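PDB 6W0P: kojibiose phosphorylase from Gut metagenome, which belongs to glycoside hydrolase family 65, joining an N-terminal domain rich in beta strands, a central catalytic domain rich in helices and a small C-terminal beta domain. Local coordinates for residues L219-Y224 with V231-E236; L169-D174 with I247-T252; L692-N697 with N736-K741. All blocks are in the same frame, centred on the assembly; numbering follows the deposited sequence.

Interaction 1 of 3, residues L219-Y224 with V231-E236; sequences LKEDSY and VILNYE
A classic beta bulge marks the start of the hairpin of strands 223-227 and 230-239 in the N-terminal domain, Asp222 and Ser223 both facing Asn234. Asp222 N donates to Asn234 O at 2.9 Å, and Asn234 N donates a hydrogen bond to Ser223 O at 2.8 Å. The Asn234 side chain adds a third link: ND2 reaches Ser223 OG at 2.8 Å with the hydroxyl close to the amide plane, a bond that restrains the amide's rotation. Beyond the bulge, the Asp222 carboxylate, not a backbone carbonyl of 219-224, accepts from Glu236 N; the modelled OD2 to N distance of 2.5 Å is doubtfully short. The Glu236 carboxylate, of like charge, stays out of contact. On the face that carries Leu233, its side chain crosses that of Glu221, bent at chi2 (-71°), with Leu233 CD2 3.6 Å from Glu221 CG. The Tyr235 ring packs against the incoming loop and touches Ile247 of strand 245-256; its edge, at CE1, lies 3.2 Å from Leu219 O. The phenol OH is hydrogen-bonded to Thr217 OG1 and, at 2.6 Å, to a water that also lies within hydrogen-bonding reach of Leu219 O and Glu221 OE1.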
loop_
_atom_site.group_PDB
_atom_site.type_symbol
_atom_site.label_atom_id
_atom_site.label_comp_id
_atom_site.label_asym_id
_atom_site.label_seq_id
_atom_site.Cartn_x
_atom_site.Cartn_y
_atom_site.Cartn_z
ATOM N N LEU A 219 12.427 -53.389 13.611
ATOM C CA LEU A 219 13.328 -53.684 14.746
ATOM C C LEU A 219 12.677 -53.169 16.030
ATOM O O LEU A 219 12.297 -51.963 16.086
ATOM C CB LEU A 219 14.693 -53.033 14.479
ATOM C CG LEU A 219 15.799 -53.366 15.488
ATOM C CD1 LEU A 219 16.190 -54.837 15.433
ATOM C CD2 LEU A 219 17.028 -52.503 15.250
ATOM N N LYS A 220 12.529 -54.057 17.017
ATOM C CA LYS A 220 12.133 -53.682 18.402
ATOM C C LYS A 220 13.099 -52.595 18.904
ATOM O O LYS A 220 14.321 -52.797 18.802
ATOM C CB LYS A 220 12.144 -54.900 19.337
ATOM C CG LYS A 220 11.638 -54.626 20.749
ATOM C CD LYS A 220 10.156 -54.293 20.826
ATOM C CE LYS A 220 9.770 -53.691 22.163
ATOM N NZ LYS A 220 8.302 -53.557 22.297
ATOM N N GLU A 221 12.562 -51.480 19.395
ATOM C CA GLU A 221 13.330 -50.367 20.003
ATOM C C GLU A 221 13.725 -50.741 21.444
ATOM O O GLU A 221 13.116 -51.654 22.018
ATOM C CB GLU A 221 12.505 -49.081 19.932
ATOM C CG GLU A 221 11.372 -48.989 20.950
ATOM C CD GLU A 221 10.164 -49.899 20.749
ATOM O OE1 GLU A 221 10.017 -50.494 19.664
ATOM O OE2 GLU A 221 9.366 -50.016 21.704
ATOM N N ASP A 222 14.730 -50.057 21.990
ATOM C CA ASP A 222 15.248 -50.266 23.363
ATOM C C ASP A 222 14.370 -49.438 24.297
ATOM O O ASP A 222 14.166 -49.858 25.416
ATOM C CB ASP A 222 16.735 -49.906 23.465
ATOM C CG ASP A 222 17.633 -50.884 22.728
ATOM O OD1 ASP A 222 17.755 -52.022 23.190
ATOM O OD2 ASP A 222 18.158 -50.512 21.656
ATOM N N SER A 223 13.841 -48.313 23.820
ATOM C CA SER A 223 12.888 -47.476 24.588
ATOM C C SER A 223 12.211 -46.476 23.657
ATOM O O SER A 223 12.669 -46.352 22.512
ATOM C CB SER A 223 13.575 -46.769 25.737
ATOM O OG SER A 223 14.599 -45.920 25.261
ATOM N N TYR A 224 11.188 -45.785 24.162
ATOM C CA TYR A 224 10.400 -44.765 23.426
ATOM C C TYR A 224 10.062 -43.586 24.344
ATOM O O TYR A 224 10.089 -43.756 25.565
ATOM C CB TYR A 224 9.149 -45.418 22.841
ATOM C CG TYR A 224 8.090 -45.864 23.821
ATOM C CD1 TYR A 224 8.121 -47.124 24.407
ATOM C CD2 TYR A 224 7.009 -45.044 24.116
ATOM C CE1 TYR A 224 7.118 -47.544 25.269
ATOM C CE2 TYR A 224 5.999 -45.448 24.976
ATOM C CZ TYR A 224 6.049 -46.704 25.556
ATOM O OH TYR A 224 5.048 -47.088 26.410
ATOM N N VAL A 231 7.140 -37.798 19.187
ATOM C CA VAL A 231 7.400 -39.166 19.703
ATOM C C VAL A 231 8.756 -39.629 19.175
ATOM O O VAL A 231 9.169 -39.178 18.113
ATOM C CB VAL A 231 6.247 -40.122 19.363
ATOM C CG1 VAL A 231 4.971 -39.639 20.033
ATOM C CG2 VAL A 231 6.060 -40.292 17.860
ATOM N N ILE A 232 9.443 -40.455 19.955
ATOM C CA ILE A 232 10.828 -40.921 19.667
ATOM C C ILE A 232 10.869 -42.432 19.893
ATOM O O ILE A 232 10.292 -42.902 20.889
ATOM C CB ILE A 232 11.862 -40.155 20.518
ATOM C CG1 ILE A 232 11.663 -38.642 20.423
ATOM C CG2 ILE A 232 13.282 -40.554 20.150
ATOM C CD1 ILE A 232 12.598 -37.846 21.316
ATOM N N LEU A 233 11.478 -43.152 18.962
ATOM C CA LEU A 233 11.930 -44.541 19.150
ATOM C C LEU A 233 13.458 -44.506 19.323
ATOM O O LEU A 233 14.137 -43.911 18.466
ATOM C CB LEU A 233 11.480 -45.352 17.930
ATOM C CG LEU A 233 9.983 -45.663 17.834
ATOM C CD1 LEU A 233 9.610 -46.149 16.437
ATOM C CD2 LEU A 233 9.567 -46.702 18.859
ATOM N N ASN A 234 13.972 -45.088 20.423
ATOM C CA ASN A 234 15.428 -45.177 20.753
ATOM C C ASN A 234 15.955 -46.551 20.336
ATOM O O ASN A 234 15.329 -47.563 20.712
ATOM C CB ASN A 234 15.712 -44.970 22.247
ATOM C CG ASN A 234 15.367 -43.576 22.720
ATOM O OD1 ASN A 234 15.717 -42.586 22.072
ATOM N ND2 ASN A 234 14.690 -43.484 23.857
ATOM N N TYR A 235 17.056 -46.589 19.585
ATOM C CA TYR A 235 17.759 -47.848 19.214
ATOM C C TYR A 235 19.195 -47.747 19.727
ATOM O O TYR A 235 19.877 -46.746 19.463
ATOM C CB TYR A 235 17.642 -48.140 17.714
ATOM C CG TYR A 235 16.211 -48.206 17.236
ATOM C CD1 TYR A 235 15.484 -49.382 17.310
ATOM C CD2 TYR A 235 15.566 -47.076 16.752
ATOM C CE1 TYR A 235 14.157 -49.437 16.922
ATOM C CE2 TYR A 235 14.241 -47.115 16.358
ATOM C CZ TYR A 235 13.532 -48.296 16.451
ATOM O OH TYR A 235 12.229 -48.339 16.073
ATOM N N GLU A 236 19.589 -48.737 20.522
ATOM C CA GLU A 236 20.962 -48.912 21.053
ATOM C C GLU A 236 21.590 -49.991 20.188
ATOM O O GLU A 236 21.291 -51.163 20.421
ATOM C CB GLU A 236 20.965 -49.339 22.527
ATOM C CG GLU A 236 20.190 -48.424 23.458
ATOM C CD GLU A 236 20.781 -47.042 23.655
ATOM O OE1 GLU A 236 20.025 -46.141 24.108
ATOM O OE2 GLU A 236 21.989 -46.865 23.357
HETATM O O HOH W 1 10.473 -50.106 16.892
#

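Interaction 2 of 3, residues L169-D174 with I247-T252; sequences LELHLD and ITRYVT
Leu171 and Arg249 meet in the buried layer between the two facing sheets of the beta-sandwich of the family 65 N-terminal domain, where strands 165-174 and 245-256 run almost parallel, their local axes 10.1 Å apart and 9° from alignment. The packing is close from the Leu169-Ile247 pair to Arg249. The arginine chain leaves the backbone extended, CG anti to N (chi1 -165°), then bends twice to bring the guanidinium across to the opposite strand. Leu171 CB sits over one face of that group, 3.9 Å from Arg249 CZ, while Leu171 CD1 lies along the arginine methylenes. Arg249 NH1 donates to His172 O at 2.8 Å, approaching from above the carbonyl plane, 58° out of it, rather than along a lone pair. Next to this, Leu169 CD2 presses on Ile247 CG2 at 3.7 Å. The Leu173 end is looser: Leu173 has a single side-chain contact, CD2 with Arg249 NH1, and Val251 makes none with 169-174, though Phe91 touches both Leu173 and Val251. The His172 ring is turned to the far face of its sheet, where NE2 bonds Glu170 OE1. Gln155 OE1 accepts from Arg249 NE and Lys93 O from NH2, so each guanidinium nitrogen has a neutral oxygen partner, consistent with carbonyl and amide dipoles, rather than a carboxylate, offsetting much of the buried charge.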
loop_
_atom_site.group_PDB
_atom_site.type_symbol
_atom_site.label_atom_id
_atom_site.label_comp_id
_atom_site.label_asym_id
_atom_site.label_seq_id
_atom_site.Cartn_x
_atom_site.Cartn_y
_atom_site.Cartn_z
ATOM N N LEU A 169 20.676 -44.530 17.760
ATOM C CA LEU A 169 19.810 -43.980 16.694
ATOM C C LEU A 169 18.470 -43.639 17.327
ATOM O O LEU A 169 17.939 -44.512 18.055
ATOM C CB LEU A 169 19.666 -45.023 15.588
ATOM C CG LEU A 169 18.617 -44.735 14.519
ATOM C CD1 LEU A 169 18.993 -43.537 13.658
ATOM C CD2 LEU A 169 18.427 -45.954 13.659
ATOM N N GLU A 170 18.007 -42.403 17.123
ATOM C CA GLU A 170 16.653 -41.927 17.508
ATOM C C GLU A 170 15.860 -41.652 16.219
ATOM O O GLU A 170 16.368 -40.904 15.391
ATOM C CB GLU A 170 16.741 -40.663 18.364
ATOM C CG GLU A 170 17.530 -40.836 19.654
ATOM C CD GLU A 170 17.657 -39.591 20.529
ATOM O OE1 GLU A 170 17.162 -38.512 20.129
ATOM O OE2 GLU A 170 18.266 -39.691 21.605
ATOM N N LEU A 171 14.678 -42.251 16.068
ATOM C CA LEU A 171 13.680 -41.877 15.042
ATOM C C LEU A 171 12.623 -40.972 15.688
ATOM O O LEU A 171 12.010 -41.385 16.703
ATOM C CB LEU A 171 13.034 -43.127 14.430
ATOM C CG LEU A 171 13.972 -44.206 13.894
ATOM C CD1 LEU A 171 13.171 -45.236 13.123
ATOM C CD2 LEU A 171 15.068 -43.620 13.020
ATOM N N HIS A 172 12.403 -39.798 15.085
ATOM C CA HIS A 172 11.458 -38.764 15.575
ATOM C C HIS A 172 10.293 -38.576 14.593
ATOM O O HIS A 172 10.531 -38.591 13.362
ATOM C CB HIS A 172 12.189 -37.440 15.778
ATOM C CG HIS A 172 13.269 -37.445 16.805
ATOM N ND1 HIS A 172 13.428 -36.402 17.700
ATOM C CD2 HIS A 172 14.269 -38.312 17.055
ATOM C CE1 HIS A 172 14.477 -36.636 18.460
ATOM N NE2 HIS A 172 15.004 -37.801 18.089
ATOM N N LEU A 173 9.083 -38.391 15.123
ATOM C CA LEU A 173 8.026 -37.558 14.502
ATOM C C LEU A 173 7.964 -36.261 15.308
ATOM O O LEU A 173 7.672 -36.337 16.518
ATOM C CB LEU A 173 6.675 -38.277 14.520
ATOM C CG LEU A 173 6.682 -39.719 14.029
ATOM C CD1 LEU A 173 5.294 -40.311 14.170
ATOM C CD2 LEU A 173 7.163 -39.816 12.584
ATOM N N ASP A 174 8.277 -35.137 14.667
ATOM C CA ASP A 174 8.475 -33.814 15.307
ATOM C C ASP A 174 7.437 -32.852 14.741
ATOM O O ASP A 174 7.587 -32.473 13.562
ATOM C CB ASP A 174 9.892 -33.280 15.057
ATOM C CG ASP A 174 10.099 -31.872 15.588
ATOM O OD1 ASP A 174 9.176 -31.391 16.271
ATOM O OD2 ASP A 174 11.179 -31.260 15.327
ATOM N N ILE A 247 17.842 -50.450 9.245
ATOM C CA ILE A 247 16.465 -50.376 9.801
ATOM C C ILE A 247 15.591 -49.671 8.755
ATOM O O ILE A 247 16.110 -48.769 8.063
ATOM C CB ILE A 247 16.489 -49.661 11.164
ATOM C CG1 ILE A 247 15.107 -49.591 11.810
ATOM C CG2 ILE A 247 17.116 -48.286 11.066
ATOM C CD1 ILE A 247 15.148 -49.111 13.259
ATOM N N THR A 248 14.327 -50.082 8.624
ATOM C CA THR A 248 13.329 -49.418 7.749
ATOM C C THR A 248 12.261 -48.763 8.620
ATOM O O THR A 248 11.688 -49.467 9.464
ATOM C CB THR A 248 12.720 -50.416 6.765
ATOM O OG1 THR A 248 13.841 -50.981 6.095
ATOM C CG2 THR A 248 11.749 -49.774 5.801
ATOM N N ARG A 249 12.043 -47.463 8.431
ATOM C CA ARG A 249 10.919 -46.704 9.022
ATOM C C ARG A 249 9.772 -46.581 8.006
ATOM O O ARG A 249 10.007 -46.023 6.902
ATOM C CB ARG A 249 11.371 -45.303 9.429
ATOM C CG ARG A 249 10.383 -44.626 10.359
ATOM C CD ARG A 249 10.301 -43.136 10.155
ATOM N NE ARG A 249 11.578 -42.453 10.325
ATOM C CZ ARG A 249 11.803 -41.464 11.174
ATOM N NH1 ARG A 249 10.851 -41.064 11.990
ATOM N NH2 ARG A 249 12.976 -40.852 11.194
ATOM N N TYR A 250 8.586 -47.059 8.395
ATOM C CA TYR A 250 7.293 -46.852 7.700
ATOM C C TYR A 250 6.557 -45.706 8.390
ATOM O O TYR A 250 6.446 -45.722 9.641
ATOM C CB TYR A 250 6.468 -48.137 7.725
ATOM C CG TYR A 250 7.197 -49.314 7.134
ATOM C CD1 TYR A 250 8.042 -50.078 7.914
ATOM C CD2 TYR A 250 7.079 -49.650 5.790
ATOM C CE1 TYR A 250 8.726 -51.166 7.391
ATOM C CE2 TYR A 250 7.778 -50.723 5.245
ATOM C CZ TYR A 250 8.601 -51.493 6.053
ATOM O OH TYR A 250 9.293 -52.576 5.597
ATOM N N VAL A 251 6.100 -44.732 7.607
ATOM C CA VAL A 251 5.289 -43.581 8.098
ATOM C C VAL A 251 3.938 -43.560 7.362
ATOM O O VAL A 251 3.922 -43.836 6.171
ATOM C CB VAL A 251 6.064 -42.262 7.918
ATOM C CG1 VAL A 251 5.293 -41.063 8.447
ATOM C CG2 VAL A 251 7.438 -42.339 8.562
ATOM N N THR A 252 2.852 -43.277 8.085
ATOM C CA THR A 252 1.511 -42.957 7.541
ATOM C C THR A 252 1.029 -41.658 8.196
ATOM O O THR A 252 1.138 -41.538 9.405
ATOM C CB THR A 252 0.544 -44.133 7.691
ATOM O OG1 THR A 252 1.045 -45.194 6.876
ATOM C CG2 THR A 252 -0.863 -43.779 7.270
#

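Interaction 3 of 3, residues L692-N697 with N736-K741; sequences LTPTSN and NVYGKK
Three hydrogen bonds tie Pro694 and Leu692 to the strand 733-737 and the type I' turn that follows it, in the small mixed sheet of the C-terminal beta domain. The shortest runs from Tyr738 OH to Pro694 O at 2.6 Å; the carbonyl oxygen lies at the ring edge, near its plane, and the hydroxyl is tilted 20° from the carbonyl plane. Leu692 N donates to Asn736 O at 2.8 Å, and Tyr738 N to Leu692 O at 3.2 Å. These two backbone bonds flank Val737, which is paired in parallel with Leu692, and they carry the sheet to the point where 692-697 leaves it as loop. Leu692 O has a second polar partner, a water at 2.9 Å that accepts from Gly739 N at 3.0 Å, with Asn736 OD1 also within its hydrogen-bonding reach, so one solvent molecule joins the end of one strand to the turn of the other. Within the turn, Val737 and Lys740 close the hairpin through a reciprocal pair of backbone bonds, and Tyr738 adopts a positive phi of 55°. With CG anti to its own carbonyl carbon (chi1 -62°), the Tyr738 side chain reaches back along the departing loop rather than out past the hairpin. Leu692 and Val737 point to the same face of the sheet and both pack on Ile725 of the neighbouring five-stranded sheet, while Pro694 and Tyr738 both touch Val723. The Pro694 ring crosses the phenol, its CD 3.6 Å from Tyr738 CZ, and the same CD lies 4.3 Å from Val737 CG1. Farther back on the tyrosine, toward the more exposed side of the contact, Thr693 CG2 rests 4.0 Å from Tyr738 CD1.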
loop_
_atom_site.group_PDB
_atom_site.type_symbol
_atom_site.label_atom_id
_atom_site.label_comp_id
_atom_site.label_asym_id
_atom_site.label_seq_id
_atom_site.Cartn_x
_atom_site.Cartn_y
_atom_site.Cartn_z
ATOM N N LEU A 692 0.815 -30.263 -36.132
ATOM C CA LEU A 692 2.255 -30.165 -35.775
ATOM C C LEU A 692 2.963 -29.374 -36.873
ATOM O O LEU A 692 2.549 -29.520 -38.038
ATOM C CB LEU A 692 2.855 -31.571 -35.673
ATOM C CG LEU A 692 2.262 -32.475 -34.591
ATOM C CD1 LEU A 692 2.838 -33.886 -34.701
ATOM C CD2 LEU A 692 2.534 -31.903 -33.217
ATOM N N THR A 693 3.935 -28.535 -36.492
ATOM C CA THR A 693 4.874 -27.817 -37.393
ATOM C C THR A 693 6.259 -27.878 -36.775
ATOM O O THR A 693 6.749 -26.885 -36.248
ATOM C CB THR A 693 4.481 -26.350 -37.605
ATOM O OG1 THR A 693 3.111 -26.335 -37.975
ATOM C CG2 THR A 693 5.305 -25.666 -38.676
ATOM N N PRO A 694 6.881 -29.067 -36.729
ATOM C CA PRO A 694 8.146 -29.234 -36.019
ATOM C C PRO A 694 9.316 -28.446 -36.634
ATOM O O PRO A 694 9.541 -28.515 -37.833
ATOM C CB PRO A 694 8.368 -30.754 -36.039
ATOM C CG PRO A 694 6.989 -31.325 -36.246
ATOM C CD PRO A 694 6.333 -30.343 -37.196
ATOM N N THR A 695 10.006 -27.687 -35.781
ATOM C CA THR A 695 11.214 -26.895 -36.124
ATOM C C THR A 695 12.360 -27.359 -35.219
ATOM O O THR A 695 12.108 -28.131 -34.282
ATOM C CB THR A 695 10.917 -25.395 -36.021
ATOM O OG1 THR A 695 10.324 -25.131 -34.746
ATOM C CG2 THR A 695 10.002 -24.906 -37.125
ATOM N N SER A 696 13.572 -26.902 -35.494
ATOM C CA SER A 696 14.824 -27.452 -34.920
ATOM C C SER A 696 15.244 -26.603 -33.722
ATOM O O SER A 696 15.116 -25.358 -33.791
ATOM C CB SER A 696 15.927 -27.477 -35.961
ATOM O OG SER A 696 15.596 -28.339 -37.039
ATOM N N ASN A 697 15.751 -27.259 -32.680
ATOM C CA ASN A 697 16.622 -26.626 -31.658
ATOM C C ASN A 697 18.063 -26.809 -32.143
ATOM O O ASN A 697 18.462 -27.971 -32.301
ATOM C CB ASN A 697 16.384 -27.230 -30.282
ATOM C CG ASN A 697 17.191 -26.563 -29.187
ATOM O OD1 ASN A 697 18.311 -26.141 -29.424
ATOM N ND2 ASN A 697 16.635 -26.479 -27.986
ATOM N N ASN A 736 -2.507 -33.000 -39.033
ATOM C CA ASN A 736 -2.087 -31.956 -39.989
ATOM C C ASN A 736 -0.612 -31.645 -39.706
ATOM O O ASN A 736 -0.318 -31.188 -38.567
ATOM C CB ASN A 736 -3.065 -30.789 -39.859
ATOM C CG ASN A 736 -2.997 -29.885 -41.054
ATOM O OD1 ASN A 736 -1.926 -29.374 -41.357
ATOM N ND2 ASN A 736 -4.108 -29.727 -41.750
ATOM N N VAL A 737 0.297 -31.961 -40.634
ATOM C CA VAL A 737 1.762 -31.715 -40.460
ATOM C C VAL A 737 2.278 -30.838 -41.611
ATOM O O VAL A 737 2.131 -31.230 -42.808
ATOM C CB VAL A 737 2.585 -33.017 -40.328
ATOM C CG1 VAL A 737 4.004 -32.737 -39.865
ATOM C CG2 VAL A 737 1.946 -34.024 -39.380
ATOM N N TYR A 738 2.881 -29.694 -41.265
ATOM C CA TYR A 738 3.402 -28.700 -42.232
ATOM C C TYR A 738 2.247 -28.310 -43.166
ATOM O O TYR A 738 2.478 -28.076 -44.349
ATOM C CB TYR A 738 4.624 -29.250 -42.978
ATOM C CG TYR A 738 5.805 -29.566 -42.091
ATOM C CD1 TYR A 738 6.316 -28.619 -41.211
ATOM C CD2 TYR A 738 6.413 -30.811 -42.107
ATOM C CE1 TYR A 738 7.401 -28.886 -40.391
ATOM C CE2 TYR A 738 7.496 -31.094 -41.288
ATOM C CZ TYR A 738 7.990 -30.133 -40.422
ATOM O OH TYR A 738 9.045 -30.417 -39.591
ATOM N N GLY A 739 1.021 -28.254 -42.622
ATOM C CA GLY A 739 -0.175 -27.768 -43.326
ATOM C C GLY A 739 -0.818 -28.804 -44.233
ATOM O O GLY A 739 -1.790 -28.413 -44.904
ATOM N N LYS A 740 -0.342 -30.062 -44.250
ATOM C CA LYS A 740 -0.959 -31.180 -45.037
ATOM C C LYS A 740 -1.648 -32.173 -44.089
ATOM O O LYS A 740 -1.085 -32.468 -42.996
ATOM C CB LYS A 740 0.075 -31.932 -45.885
ATOM C CG LYS A 740 1.058 -31.066 -46.671
ATOM C CD LYS A 740 0.816 -31.032 -48.167
ATOM C CE LYS A 740 1.417 -29.815 -48.849
ATOM N NZ LYS A 740 2.868 -29.667 -48.559
ATOM N N LYS A 741 -2.801 -32.696 -44.508
ATOM C CA LYS A 741 -3.656 -33.599 -43.701
ATOM C C LYS A 741 -3.348 -35.064 -44.030
ATOM O O LYS A 741 -3.669 -35.517 -45.151
ATOM C CB LYS A 741 -5.143 -33.324 -43.921
ATOM C CG LYS A 741 -6.032 -34.264 -43.118
ATOM C CD LYS A 741 -7.319 -33.658 -42.600
ATOM C CE LYS A 741 -8.556 -34.262 -43.226
ATOM N NZ LYS A 741 -9.788 -33.765 -42.560
HETATM O O HOH W 2 0.513 -28.224 -39.666
#

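How the interactions relate
Interactions 1 and 2 share one domain and touch: strands 165-174 and 230-239 are neighbours in the same sheet, joined by probable bonds from Tyr235 N to Leu169 O and from Leu233 N to Leu171 O. Interaction 1 extends that sheet to its edge hairpin, part buried and part exposed, chiefly through polar bonds. Interaction 2 joins it to the facing sheet and is wholly buried, with aliphatic packing beside a single buried arginine. Interaction 3 lies in the C-terminal domain on the opposite side of the chain's centre, its centre 53 Å from that of interaction 2. Like interaction 1 it is a partly buried sheet margin with a bridging water, but Leu692 and Val737 pair in parallel across it.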